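Local coordinates for sugar ABC transporter substrate-binding protein, BlMnBP1 (PDB 6I5R) that binds manno-oligosaccharides such as mannobiose, probably delivering them as the solute-binding component of a bifidobacterial ABC transporter for beta-mannan breakdown products, at residues P25-G30 and S337-K342. Numbering follows the deposited sequence.
Sequences PEIKLG and SMIFVK
Lys342 reaches from helix 331-346 across to the loop ahead of strand 38-44, its aliphatic chain lying against Ile27 and Leu29. Its CG lies anti to the backbone N (chi1 -172°) and the later torsions are all near 180°, which carries the amine from the helix to the loop backbone. From CB outward, Lys342 CG meets Leu29 CD1 at 3.8 Å. Next, Lys342 CD passes Ile27 CB at 3.9 Å, and Lys342 CE approaches Ile27 O at 3.7 Å. At the tip, Lys342 NZ donates to Ile27 O at 2.9 Å, in the carbonyl plane on a lone pair, with a C=O...N angle of 138°. The same amine bonds Tyr24 O and makes a cation-pi contact with the Tyr24 ring. On the preceding helical turn, Ile27 CD1 presses on Met338 CG at a tight 3.5 Å, and Leu29 CD2 rests 3.9 Å from Ile339 CG2. A methionine in place of Lys342 would probably leave the carbonyls of Ile27 and Tyr24 without their shared donor. Away from the mannobiose pocket, the contact ties the N-terminal part onto this helix of the solute-binding protein fold, its polar hold mainly on loop carbonyls, with apolar contact from Ile27 and Leu29.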
# COMPACT_ATOMS: atom_id res chain seq x y z
N PRO A 25 -20.78 -11.49 6.78
CA PRO A 25 -22.06 -10.81 6.51
C PRO A 25 -23.15 -11.13 7.53
O PRO A 25 -24.12 -10.36 7.66
CB PRO A 25 -22.43 -11.30 5.10
CG PRO A 25 -21.11 -11.78 4.48
CD PRO A 25 -20.34 -12.35 5.66
N GLU A 26 -23.02 -12.25 8.25
CA GLU A 26 -24.01 -12.75 9.21
C GLU A 26 -23.91 -12.07 10.56
O GLU A 26 -24.81 -12.24 11.40
CB GLU A 26 -23.84 -14.27 9.35
CG GLU A 26 -24.30 -15.10 8.12
CD GLU A 26 -24.07 -16.60 8.27
OE1 GLU A 26 -23.02 -17.00 8.82
OE2 GLU A 26 -24.95 -17.41 7.84
N ILE A 27 -22.87 -11.26 10.78
CA ILE A 27 -22.70 -10.55 12.04
C ILE A 27 -23.60 -9.33 12.03
O ILE A 27 -23.50 -8.49 11.12
CB ILE A 27 -21.22 -10.15 12.24
CG1 ILE A 27 -20.35 -11.39 12.35
CG2 ILE A 27 -21.05 -9.28 13.47
CD1 ILE A 27 -18.91 -11.06 12.40
N LYS A 28 -24.41 -9.19 13.08
CA LYS A 28 -25.19 -7.98 13.33
C LYS A 28 -24.50 -7.20 14.43
O LYS A 28 -24.66 -7.51 15.62
CB LYS A 28 -26.60 -8.39 13.74
CG LYS A 28 -27.44 -9.24 12.71
CD LYS A 28 -28.69 -9.85 13.44
CE LYS A 28 -29.69 -10.35 12.41
NZ LYS A 28 -30.80 -11.17 13.02
N LEU A 29 -23.71 -6.20 14.04
CA LEU A 29 -22.97 -5.43 15.04
C LEU A 29 -23.89 -4.81 16.10
O LEU A 29 -24.86 -4.10 15.78
CB LEU A 29 -22.15 -4.33 14.37
CG LEU A 29 -20.95 -4.76 13.61
CD1 LEU A 29 -20.33 -3.55 12.87
CD2 LEU A 29 -19.90 -5.39 14.53
N GLY A 30 -23.58 -5.06 17.39
CA GLY A 30 -24.43 -4.62 18.49
C GLY A 30 -25.35 -5.69 18.99
O GLY A 30 -25.92 -5.55 20.07
N SER A 337 -12.81 -11.39 17.18
CA SER A 337 -11.93 -10.70 16.24
C SER A 337 -12.69 -10.27 15.00
O SER A 337 -12.43 -9.20 14.45
CB SER A 337 -10.75 -11.60 15.86
OG SER A 337 -9.89 -11.85 16.96
N MET A 338 -13.62 -11.11 14.53
CA MET A 338 -14.37 -10.79 13.32
C MET A 338 -15.37 -9.67 13.58
O MET A 338 -15.61 -8.83 12.70
CB MET A 338 -15.07 -12.04 12.77
CG MET A 338 -15.66 -11.84 11.40
SD MET A 338 -16.33 -13.35 10.62
CE MET A 338 -14.99 -14.54 10.74
N ILE A 339 -15.92 -9.63 14.79
CA ILE A 339 -16.73 -8.49 15.21
C ILE A 339 -15.90 -7.21 15.19
O ILE A 339 -16.34 -6.19 14.65
CB ILE A 339 -17.32 -8.76 16.61
CG1 ILE A 339 -18.27 -9.95 16.51
CG2 ILE A 339 -18.01 -7.52 17.14
CD1 ILE A 339 -18.85 -10.42 17.85
N PHE A 340 -14.69 -7.23 15.77
CA PHE A 340 -13.87 -6.02 15.77
C PHE A 340 -13.50 -5.59 14.35
O PHE A 340 -13.50 -4.40 14.03
CB PHE A 340 -12.61 -6.23 16.62
CG PHE A 340 -11.72 -5.03 16.65
CD1 PHE A 340 -12.11 -3.89 17.34
CD2 PHE A 340 -10.52 -5.02 15.98
CE1 PHE A 340 -11.33 -2.76 17.34
CE2 PHE A 340 -9.72 -3.88 15.98
CZ PHE A 340 -10.12 -2.76 16.67
N VAL A 341 -13.15 -6.54 13.47
CA VAL A 341 -12.85 -6.17 12.09
C VAL A 341 -14.07 -5.55 11.43
O VAL A 341 -13.98 -4.53 10.73
CB VAL A 341 -12.35 -7.40 11.30
CG1 VAL A 341 -12.31 -7.09 9.81
CG2 VAL A 341 -10.98 -7.82 11.78
N LYS A 342 -15.23 -6.15 11.61
CA LYS A 342 -16.41 -5.57 10.98
C LYS A 342 -16.71 -4.20 11.56
O LYS A 342 -17.13 -3.29 10.83
CB LYS A 342 -17.61 -6.49 11.13
CG LYS A 342 -18.84 -6.03 10.33
CD LYS A 342 -19.83 -7.19 10.10
CE LYS A 342 -20.92 -6.82 9.11
NZ LYS A 342 -21.83 -7.98 8.85